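Local coordinates for uncharacterized protein (PDB 6Y56) that is a nucleotidyltransferase toxin of a toxin-antitoxin system that probably inhibits growth of Mycobacterium tuberculosis by inactivating tRNA acceptor stems, at residues A[24-29]-A[149-154]; A[29-34]-A[94-99]; A[270-275]-A[281-286]. One frame throughout, in Å; residues are numbered along the deposited sequence.

Interaction 1: A[24-29]-A[149-154]; sequences LDVAQD and KAYGFG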
loop_
_atom_site.group_PDB
_atom_site.type_symbol
_atom_site.label_atom_id
_atom_site.label_comp_id
_atom_site.label_asym_id
_atom_site.label_seq_id
_atom_site.Cartn_x
_atom_site.Cartn_y
_atom_site.Cartn_z
ATOM N N LEU A 24 0.665 -0.108 -16.536
ATOM C CA LEU A 24 -0.271 -0.166 -15.417
ATOM C C LEU A 24 -0.114 1.040 -14.505
ATOM O O LEU A 24 -1.111 1.600 -14.035
ATOM C CB LEU A 24 -0.046 -1.450 -14.625
ATOM C CG LEU A 24 -0.906 -1.564 -13.359
ATOM C CD1 LEU A 24 -2.406 -1.587 -13.657
ATOM C CD2 LEU A 24 -0.478 -2.809 -12.607
ATOM N N ASP A 25 1.126 1.459 -14.249
ATOM C CA ASP A 25 1.374 2.651 -13.443
ATOM C C ASP A 25 0.641 3.856 -14.028
ATOM O O ASP A 25 -0.034 4.611 -13.307
ATOM C CB ASP A 25 2.889 2.907 -13.370
ATOM C CG ASP A 25 3.254 4.078 -12.474
ATOM O OD1 ASP A 25 3.058 3.969 -11.249
ATOM O OD2 ASP A 25 3.742 5.118 -12.982
ATOM N N VAL A 26 0.737 4.031 -15.347
ATOM C CA VAL A 26 0.043 5.129 -16.006
ATOM C C VAL A 26 -1.467 4.953 -15.890
ATOM O O VAL A 26 -2.201 5.914 -15.611
ATOM C CB VAL A 26 0.490 5.225 -17.479
ATOM C CG1 VAL A 26 -0.364 6.220 -18.237
ATOM C CG2 VAL A 26 1.950 5.608 -17.569
ATOM N N ALA A 27 -1.958 3.726 -16.115
ATOM C CA ALA A 27 -3.395 3.465 -16.021
ATOM C C ALA A 27 -3.920 3.782 -14.628
ATOM O O ALA A 27 -5.003 4.367 -14.488
ATOM C CB ALA A 27 -3.682 2.009 -16.394
ATOM N N GLN A 28 -3.162 3.420 -13.588
ATOM C CA GLN A 28 -3.567 3.755 -12.225
ATOM C C GLN A 28 -3.736 5.255 -12.033
ATOM O O GLN A 28 -4.661 5.698 -11.337
ATOM C CB GLN A 28 -2.525 3.258 -11.229
ATOM C CG GLN A 28 -2.413 1.770 -11.101
ATOM C CD GLN A 28 -1.194 1.382 -10.313
ATOM O OE1 GLN A 28 -0.198 2.111 -10.300
ATOM N NE2 GLN A 28 -1.255 0.235 -9.656
ATOM N N ASP A 29 -2.826 6.064 -12.595
ATOM C CA ASP A 29 -2.969 7.515 -12.466
ATOM C C ASP A 29 -4.275 7.983 -13.082
ATOM O O ASP A 29 -4.940 8.885 -12.555
ATOM C CB ASP A 29 -1.826 8.253 -13.165
ATOM C CG ASP A 29 -0.481 7.987 -12.542
ATOM O OD1 ASP A 29 -0.418 7.504 -11.386
ATOM O OD2 ASP A 29 0.519 8.269 -13.218
ATOM N N LYS A 149 3.279 14.757 -18.107
ATOM C CA LYS A 149 3.061 15.866 -19.032
ATOM C C LYS A 149 2.263 15.452 -20.260
ATOM O O LYS A 149 1.715 16.316 -20.954
ATOM C CB LYS A 149 4.408 16.458 -19.461
ATOM C CG LYS A 149 5.178 17.128 -18.335
ATOM C CD LYS A 149 6.339 17.952 -18.874
ATOM C CE LYS A 149 7.602 17.111 -18.983
ATOM N NZ LYS A 149 8.156 17.071 -20.366
ATOM N N ALA A 150 2.172 14.160 -20.543
ATOM C CA ALA A 150 1.457 13.686 -21.720
ATOM C C ALA A 150 0.001 13.331 -21.448
ATOM O O ALA A 150 -0.700 12.909 -22.378
ATOM C CB ALA A 150 2.169 12.475 -22.325
ATOM N N TYR A 151 -0.474 13.493 -20.209
ATOM C CA TYR A 151 -1.785 12.962 -19.847
ATOM C C TYR A 151 -2.934 13.793 -20.408
ATOM O O TYR A 151 -3.986 13.243 -20.750
ATOM C CB TYR A 151 -1.921 12.879 -18.324
ATOM C CG TYR A 151 -1.158 11.748 -17.666
ATOM C CD1 TYR A 151 -0.364 10.880 -18.407
ATOM C CD2 TYR A 151 -1.242 11.554 -16.291
ATOM C CE1 TYR A 151 0.332 9.841 -17.791
ATOM C CE2 TYR A 151 -0.550 10.534 -15.675
ATOM C CZ TYR A 151 0.221 9.673 -16.423
ATOM O OH TYR A 151 0.897 8.655 -15.788
ATOM N N GLY A 152 -2.777 15.111 -20.471
ATOM C CA GLY A 152 -3.876 15.965 -20.875
ATOM C C GLY A 152 -4.819 16.374 -19.759
ATOM O O GLY A 152 -5.835 17.026 -20.031
ATOM N N PHE A 153 -4.531 15.992 -18.518
ATOM C CA PHE A 153 -5.219 16.504 -17.341
ATOM C C PHE A 153 -4.184 16.603 -16.234
ATOM O O PHE A 153 -3.116 15.995 -16.314
ATOM C CB PHE A 153 -6.359 15.573 -16.897
ATOM C CG PHE A 153 -5.943 14.138 -16.765
ATOM C CD1 PHE A 153 -5.396 13.666 -15.583
ATOM C CD2 PHE A 153 -6.072 13.262 -17.836
ATOM C CE1 PHE A 153 -5.002 12.346 -15.461
ATOM C CE2 PHE A 153 -5.679 11.934 -17.719
ATOM C CZ PHE A 153 -5.142 11.484 -16.531
ATOM N N GLY A 154 -4.500 17.390 -15.211
ATOM C CA GLY A 154 -3.655 17.479 -14.033
ATOM C C GLY A 154 -4.056 16.435 -13.002
ATOM O O GLY A 154 -5.237 16.170 -12.794
#
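Tyr-151 reaches from the loop between strands 138-141 and 157-160 to the flank of helix 19-38, in the nucleotidyltransferase-type fold of this AbiEii-family toxin. Its CB already has a neighbour within its own loop, lying 3.9 Å above the ring plane of Phe-153, toward the rim. With chi1 at -75°, CG stands opposite the carbonyl carbon and the ring extends toward residues 24-29. The two ring edges then part company: CE1 meets CG1 of Val-26 at 3.7 Å, an apolar contact, whereas CE2 lies 3.6 Å from CB of Asp-29. CZ sits between these two residues, and OH, at the tip, also rests against the backbone of Val-26, whose CA is 3.6 Å away. The hydroxyl thus lands on one turn of helix, between positions i and i+3.

The Asp-29 carboxylate is turned 52° from the phenol ring, and its two oxygens have different tasks. OD1 forms a salt bridge with Lys-56, which also pairs with Asp-25. This lysine probably favours the charged form of the carboxylate, a strong acceptor for the phenol. The whole meeting is buried, so the polar tip is satisfied inside the protein: Tyr-151 OH donates to the anti lone pair of Asp-29 OD2 at 2.6 Å.

Interaction 2: A[29-34]-A[94-99]; sequences DHLLYL and FEFGVQ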
loop_
_atom_site.group_PDB
_atom_site.type_symbol
_atom_site.label_atom_id
_atom_site.label_comp_id
_atom_site.label_asym_id
_atom_site.label_seq_id
_atom_site.Cartn_x
_atom_site.Cartn_y
_atom_site.Cartn_z
ATOM N N ASP A 29 -2.826 6.064 -12.595
ATOM C CA ASP A 29 -2.969 7.515 -12.466
ATOM C C ASP A 29 -4.275 7.983 -13.082
ATOM O O ASP A 29 -4.940 8.885 -12.555
ATOM C CB ASP A 29 -1.826 8.253 -13.165
ATOM C CG ASP A 29 -0.481 7.987 -12.542
ATOM O OD1 ASP A 29 -0.418 7.504 -11.386
ATOM O OD2 ASP A 29 0.519 8.269 -13.218
ATOM N N HIS A 30 -4.641 7.386 -14.213
ATOM C CA HIS A 30 -5.884 7.736 -14.886
ATOM C C HIS A 30 -7.090 7.320 -14.054
ATOM O O HIS A 30 -8.069 8.070 -13.962
ATOM C CB HIS A 30 -5.918 7.097 -16.281
ATOM C CG HIS A 30 -5.056 7.797 -17.286
ATOM N ND1 HIS A 30 -3.682 7.849 -17.185
ATOM C CD2 HIS A 30 -5.375 8.485 -18.410
ATOM C CE1 HIS A 30 -3.191 8.543 -18.200
ATOM N NE2 HIS A 30 -4.200 8.942 -18.956
ATOM N N LEU A 31 -7.034 6.137 -13.432
ATOM C CA LEU A 31 -8.134 5.677 -12.589
ATOM C C LEU A 31 -8.286 6.567 -11.365
ATOM O O LEU A 31 -9.405 6.938 -10.990
ATOM C CB LEU A 31 -7.888 4.223 -12.174
ATOM C CG LEU A 31 -8.934 3.487 -11.320
ATOM C CD1 LEU A 31 -8.761 1.994 -11.439
ATOM C CD2 LEU A 31 -8.836 3.847 -9.832
ATOM N N LEU A 32 -7.166 6.929 -10.738
ATOM C CA LEU A 32 -7.220 7.797 -9.567
ATOM C C LEU A 32 -7.755 9.176 -9.932
ATOM O O LEU A 32 -8.517 9.774 -9.162
ATOM C CB LEU A 32 -5.839 7.862 -8.911
ATOM C CG LEU A 32 -5.403 6.560 -8.222
ATOM C CD1 LEU A 32 -3.893 6.557 -7.966
ATOM C CD2 LEU A 32 -6.162 6.361 -6.924
ATOM N N TYR A 33 -7.412 9.672 -11.120
ATOM C CA TYR A 33 -8.005 10.922 -11.591
ATOM C C TYR A 33 -9.519 10.792 -11.704
ATOM O O TYR A 33 -10.270 11.651 -11.229
ATOM C CB TYR A 33 -7.400 11.302 -12.945
ATOM C CG TYR A 33 -8.055 12.523 -13.571
ATOM C CD1 TYR A 33 -7.873 13.783 -13.022
ATOM C CD2 TYR A 33 -8.864 12.411 -14.695
ATOM C CE1 TYR A 33 -8.467 14.905 -13.573
ATOM C CE2 TYR A 33 -9.461 13.540 -15.254
ATOM C CZ TYR A 33 -9.258 14.771 -14.681
ATOM O OH TYR A 33 -9.842 15.891 -15.229
ATOM N N LEU A 34 -9.995 9.719 -12.328
ATOM C CA LEU A 34 -11.436 9.509 -12.432
ATOM C C LEU A 34 -12.102 9.508 -11.060
ATOM O O LEU A 34 -13.106 10.195 -10.842
ATOM C CB LEU A 34 -11.693 8.186 -13.146
ATOM C CG LEU A 34 -13.148 7.726 -13.090
ATOM C CD1 LEU A 34 -14.001 8.574 -14.020
ATOM C CD2 LEU A 34 -13.250 6.240 -13.403
ATOM N N PHE A 94 -7.761 4.661 -21.857
ATOM C CA PHE A 94 -7.826 3.477 -21.006
ATOM C C PHE A 94 -9.265 3.083 -20.713
ATOM O O PHE A 94 -10.109 3.939 -20.429
ATOM C CB PHE A 94 -7.142 3.721 -19.661
ATOM C CG PHE A 94 -5.653 3.872 -19.749
ATOM C CD1 PHE A 94 -4.818 2.759 -19.798
ATOM C CD2 PHE A 94 -5.093 5.138 -19.807
ATOM C CE1 PHE A 94 -3.437 2.912 -19.882
ATOM C CE2 PHE A 94 -3.717 5.300 -19.887
ATOM C CZ PHE A 94 -2.889 4.190 -19.924
ATOM N N GLU A 95 -9.521 1.780 -20.721
ATOM C CA GLU A 95 -10.757 1.201 -20.220
ATOM C C GLU A 95 -10.411 0.290 -19.057
ATOM O O GLU A 95 -9.389 -0.404 -19.089
ATOM C CB GLU A 95 -11.471 0.377 -21.303
ATOM C CG GLU A 95 -12.874 -0.071 -20.900
ATOM C CD GLU A 95 -13.502 -1.014 -21.911
ATOM O OE1 GLU A 95 -13.124 -0.953 -23.100
ATOM O OE2 GLU A 95 -14.374 -1.817 -21.514
ATOM N N PHE A 96 -11.262 0.299 -18.036
ATOM C CA PHE A 96 -11.023 -0.435 -16.804
ATOM C C PHE A 96 -12.127 -1.447 -16.562
ATOM O O PHE A 96 -13.278 -1.245 -16.949
ATOM C CB PHE A 96 -10.975 0.519 -15.618
ATOM C CG PHE A 96 -9.892 1.553 -15.740
ATOM C CD1 PHE A 96 -8.610 1.288 -15.274
ATOM C CD2 PHE A 96 -10.130 2.764 -16.365
ATOM C CE1 PHE A 96 -7.602 2.227 -15.394
ATOM C CE2 PHE A 96 -9.110 3.707 -16.482
ATOM C CZ PHE A 96 -7.851 3.430 -16.005
ATOM N N GLY A 97 -11.762 -2.530 -15.901
ATOM C CA GLY A 97 -12.740 -3.490 -15.424
ATOM C C GLY A 97 -12.251 -4.074 -14.120
ATOM O O GLY A 97 -11.043 -4.199 -13.889
ATOM N N VAL A 98 -13.193 -4.410 -13.249
ATOM C CA VAL A 98 -12.874 -5.068 -11.991
ATOM C C VAL A 98 -13.726 -6.317 -11.855
ATOM O O VAL A 98 -14.920 -6.304 -12.176
ATOM C CB VAL A 98 -13.016 -4.144 -10.759
ATOM C CG1 VAL A 98 -11.812 -3.190 -10.660
ATOM C CG2 VAL A 98 -14.335 -3.378 -10.798
ATOM N N GLN A 99 -13.107 -7.392 -11.380
ATOM C CA GLN A 99 -13.778 -8.657 -11.126
ATOM C C GLN A 99 -13.543 -9.036 -9.672
ATOM O O GLN A 99 -12.410 -8.998 -9.192
ATOM C CB GLN A 99 -13.219 -9.750 -12.029
ATOM C CG GLN A 99 -13.950 -11.068 -11.869
ATOM C CD GLN A 99 -13.553 -12.087 -12.913
ATOM O OE1 GLN A 99 -14.398 -12.827 -13.424
ATOM N NE2 GLN A 99 -12.262 -12.133 -13.241
#
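His-30 and Phe-94 both carry chi1 near -70°, a setting that swings each ring away from its own carbonyl carbon and into the gap between helix 19-38 and strand 94-100. Leu-31 takes the other course: its CG stands opposite the backbone N, which carries the side chain obliquely over the ring of Phe-96.

The histidine and Phe-94 form a T-shaped pair in which the phenylalanine supplies the edge. Its CE2 stands over the centre of the imidazole, 3.6 Å above the ring plane; CD2 of Phe-94 is 3.6 Å from CD2 of His-30. The planes are 57° apart, well short of perpendicular, with centroids separated by 4.7 Å. The imidazole is steadied from its own helix by a hydrogen bond between ND1 and the carbonyl O of Val-26, one turn earlier, while Tyr-151 and Phe-153 also meet this ring.

Phe-96 is approached in two ways. Leu-31 CB sits over its face, 4.2 Å from the centroid, in a CH-pi contact, and the leucine's CD1 reaches CD1 of Phe-96 at 3.9 Å. His-30 CB comes instead at the ring edge, beside CZ. No hydrogen bond joins the segments; the interface is apolar and aromatic, and all four touching residues are buried.

Phe-94 and Phe-96, alternate residues of the strand, direct their side chains to the helix, and Ile-86 of helix 76-86 touches both Leu-31 and Phe-96. The axes of helix segment 29-34 and strand segment 94-99 approach to 9.8 Å and cross at -77°, so the helix lies steeply across the strand: the packing of a helix on one face of a mixed sheet, in the alpha/beta core of a nucleotidyltransferase fold.

Interaction 3: A[270-275]-A[281-286]; sequences EQRWAA and RREVEN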
loop_
_atom_site.group_PDB
_atom_site.type_symbol
_atom_site.label_atom_id
_atom_site.label_comp_id
_atom_site.label_asym_id
_atom_site.label_seq_id
_atom_site.Cartn_x
_atom_site.Cartn_y
_atom_site.Cartn_z
ATOM N N GLU A 270 2.375 -2.089 25.671
ATOM C CA GLU A 270 2.580 -2.800 24.413
ATOM C C GLU A 270 2.866 -4.277 24.645
ATOM O O GLU A 270 2.368 -5.139 23.906
ATOM C CB GLU A 270 3.705 -2.110 23.635
ATOM C CG GLU A 270 3.238 -0.767 23.072
ATOM C CD GLU A 270 4.347 0.211 22.732
ATOM O OE1 GLU A 270 5.542 -0.080 22.958
ATOM O OE2 GLU A 270 4.012 1.305 22.226
ATOM N N GLN A 271 3.658 -4.592 25.675
ATOM C CA GLN A 271 3.961 -5.989 25.972
ATOM C C GLN A 271 2.721 -6.756 26.401
ATOM O O GLN A 271 2.575 -7.940 26.074
ATOM C CB GLN A 271 5.040 -6.062 27.049
ATOM C CG GLN A 271 6.384 -5.578 26.556
ATOM C CD GLN A 271 7.485 -5.773 27.575
ATOM O OE1 GLN A 271 7.507 -6.766 28.315
ATOM N NE2 GLN A 271 8.421 -4.829 27.614
ATOM N N ARG A 272 1.825 -6.105 27.142
ATOM C CA ARG A 272 0.557 -6.729 27.498
ATOM C C ARG A 272 -0.306 -6.950 26.260
ATOM O O ARG A 272 -0.865 -8.040 26.058
ATOM C CB ARG A 272 -0.163 -5.843 28.514
ATOM C CG ARG A 272 -1.513 -6.368 28.966
ATOM C CD ARG A 272 -2.049 -5.608 30.192
ATOM N NE ARG A 272 -2.458 -4.251 29.863
ATOM C CZ ARG A 272 -1.712 -3.175 30.085
ATOM N NH1 ARG A 272 -0.518 -3.297 30.648
ATOM N NH2 ARG A 272 -2.162 -1.976 29.743
ATOM N N TRP A 273 -0.415 -5.929 25.406
ATOM C CA TRP A 273 -1.295 -6.039 24.249
ATOM C C TRP A 273 -0.776 -7.049 23.245
ATOM O O TRP A 273 -1.573 -7.641 22.505
ATOM C CB TRP A 273 -1.484 -4.670 23.608
ATOM C CG TRP A 273 -2.118 -3.706 24.548
ATOM C CD1 TRP A 273 -2.966 -4.002 25.571
ATOM C CD2 TRP A 273 -1.940 -2.290 24.565
ATOM N NE1 TRP A 273 -3.331 -2.848 26.235
ATOM C CE2 TRP A 273 -2.702 -1.784 25.638
ATOM C CE3 TRP A 273 -1.190 -1.400 23.786
ATOM C CZ2 TRP A 273 -2.755 -0.421 25.936
ATOM C CZ3 TRP A 273 -1.240 -0.048 24.086
ATOM C CH2 TRP A 273 -2.021 0.425 25.152
ATOM N N ALA A 274 0.543 -7.267 23.217
ATOM C CA ALA A 274 1.160 -8.229 22.310
ATOM C C ALA A 274 0.609 -9.639 22.490
ATOM O O ALA A 274 0.797 -10.482 21.606
ATOM C CB ALA A 274 2.684 -8.214 22.486
ATOM N N ALA A 275 -0.058 -9.919 23.607
ATOM C CA ALA A 275 -0.712 -11.207 23.777
ATOM C C ALA A 275 -1.839 -11.441 22.772
ATOM O O ALA A 275 -2.240 -12.590 22.565
ATOM C CB ALA A 275 -1.244 -11.314 25.208
ATOM N N ARG A 281 -9.522 -5.500 24.663
ATOM C CA ARG A 281 -10.144 -4.711 23.603
ATOM C C ARG A 281 -10.350 -3.258 24.014
ATOM O O ARG A 281 -10.060 -2.342 23.241
ATOM C CB ARG A 281 -11.477 -5.318 23.178
ATOM C CG ARG A 281 -12.145 -4.505 22.075
ATOM C CD ARG A 281 -13.394 -5.178 21.523
ATOM N NE ARG A 281 -13.135 -6.533 21.048
ATOM C CZ ARG A 281 -12.727 -6.832 19.822
ATOM N NH1 ARG A 281 -12.521 -5.874 18.933
ATOM N NH2 ARG A 281 -12.521 -8.101 19.486
ATOM N N ARG A 282 -10.872 -3.031 25.222
ATOM C CA ARG A 282 -11.131 -1.662 25.665
ATOM C C ARG A 282 -9.840 -0.859 25.792
ATOM O O ARG A 282 -9.799 0.323 25.431
ATOM C CB ARG A 282 -11.894 -1.678 26.990
ATOM C CG ARG A 282 -12.269 -0.298 27.507
ATOM C CD ARG A 282 -13.214 0.410 26.557
ATOM N NE ARG A 282 -12.529 1.412 25.747
ATOM C CZ ARG A 282 -13.083 2.044 24.718
ATOM N NH1 ARG A 282 -14.335 1.774 24.370
ATOM N NH2 ARG A 282 -12.389 2.947 24.034
ATOM N N GLU A 283 -8.780 -1.481 26.304
ATOM C CA GLU A 283 -7.491 -0.793 26.389
ATOM C C GLU A 283 -6.968 -0.437 25.002
ATOM O O GLU A 283 -6.419 0.653 24.795
ATOM C CB GLU A 283 -6.474 -1.670 27.111
ATOM C CG GLU A 283 -6.879 -2.028 28.534
ATOM C CD GLU A 283 -5.865 -2.901 29.242
ATOM O OE1 GLU A 283 -4.760 -3.119 28.709
ATOM O OE2 GLU A 283 -6.179 -3.370 30.358
ATOM N N VAL A 284 -7.127 -1.351 24.043
ATOM C CA VAL A 284 -6.674 -1.104 22.678
ATOM C C VAL A 284 -7.506 -0.002 22.029
ATOM O O VAL A 284 -6.964 0.892 21.364
ATOM C CB VAL A 284 -6.691 -2.427 21.885
ATOM C CG1 VAL A 284 -6.539 -2.187 20.386
ATOM C CG2 VAL A 284 -5.594 -3.368 22.399
ATOM N N GLU A 285 -8.829 -0.036 22.221
ATOM C CA GLU A 285 -9.676 1.040 21.715
ATOM C C GLU A 285 -9.262 2.382 22.303
ATOM O O GLU A 285 -9.203 3.389 21.588
ATOM C CB GLU A 285 -11.138 0.748 22.045
ATOM C CG GLU A 285 -11.691 -0.466 21.319
ATOM C CD GLU A 285 -13.116 -0.803 21.723
ATOM O OE1 GLU A 285 -13.589 -0.298 22.767
ATOM O OE2 GLU A 285 -13.764 -1.577 20.992
ATOM N N ASN A 286 -8.960 2.408 23.601
ATOM C CA ASN A 286 -8.527 3.649 24.238
ATOM C C ASN A 286 -7.180 4.111 23.698
ATOM O O ASN A 286 -6.966 5.313 23.501
ATOM C CB ASN A 286 -8.458 3.480 25.757
ATOM C CG ASN A 286 -9.833 3.502 26.421
ATOM O OD1 ASN A 286 -10.821 3.920 25.824
ATOM N ND2 ASN A 286 -9.889 3.051 27.661
#
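Glu-283 projects from the start of helix 281-292 toward Arg-272 and Trp-273, which converge on its OE1. Its chain is extended beyond CG, which carries the carboxylate clear of its own helix to the two donors. The side chain of Arg-272 crosses that of Glu-283 at about a right angle, guanidinium and carboxylate planes 71° apart. Arg-272 bends at chi3, presenting NE and NH2 side-on to the same oxygen in a salt bridge. OE1 lies in the guanidinium plane. NE reaches its syn lone pair at 2.8 Å, whereas NH2 comes from above the carboxylate plane at 3.0 Å with a less straight bond.

The indole approaches from another direction, its plane 61° from the carboxylate. NE1 of Trp-273 donates almost in the ring plane to the anti lone pair of OE1, at 2.9 Å and with a fairly straight N-H angle of 162°. Three N-H groups therefore grip one oxygen, and the positive guanidinium probably favours the ionised acid. Nearer the backbone, Glu-283 CB passes the indole edge, 3.5 Å from NE1.

Val-284 deals with the ring face instead. Its CG2 stands over the five-membered ring, 4.2 Å from the centroid in a CH-pi contact, with CG of Trp-273 the nearest ring atom. On the opposite face lies the backbone N of Glu-270, offset toward the rim. The arginine has a second anionic partner, Asp-269, bound through NH2.

The contact joins two consecutive helices, 268-273 and 281-292, across a short non-helical connection. Helix 196-212 backs both, its Arg-201 and Leu-205 touching Trp-273 and its Trp-208 and Val-212 touching Arg-281.

How the interactions relate
Interactions 1 and 2 are neighbours, with centres about 10 Å apart, and use successive turns of helix 19-38, which they share at Asp-29. One side of the helix receives the 149-154 loop and another packs on strand 94-100; Phe-153 bridges the two by touching both His-30 and Tyr-33. Along the chain, strand 94-100 falls between the partners of interaction 1, so the helix gathers two later parts of the sequence. Interaction 3 comes afterwards, joining two consecutive helices near the C-terminus on the opposite side of the chain's centre, about 43 Å from interaction 1 and about 40 Å from interaction 2, centre to centre. It lies in a helical part, far from that sheet contact.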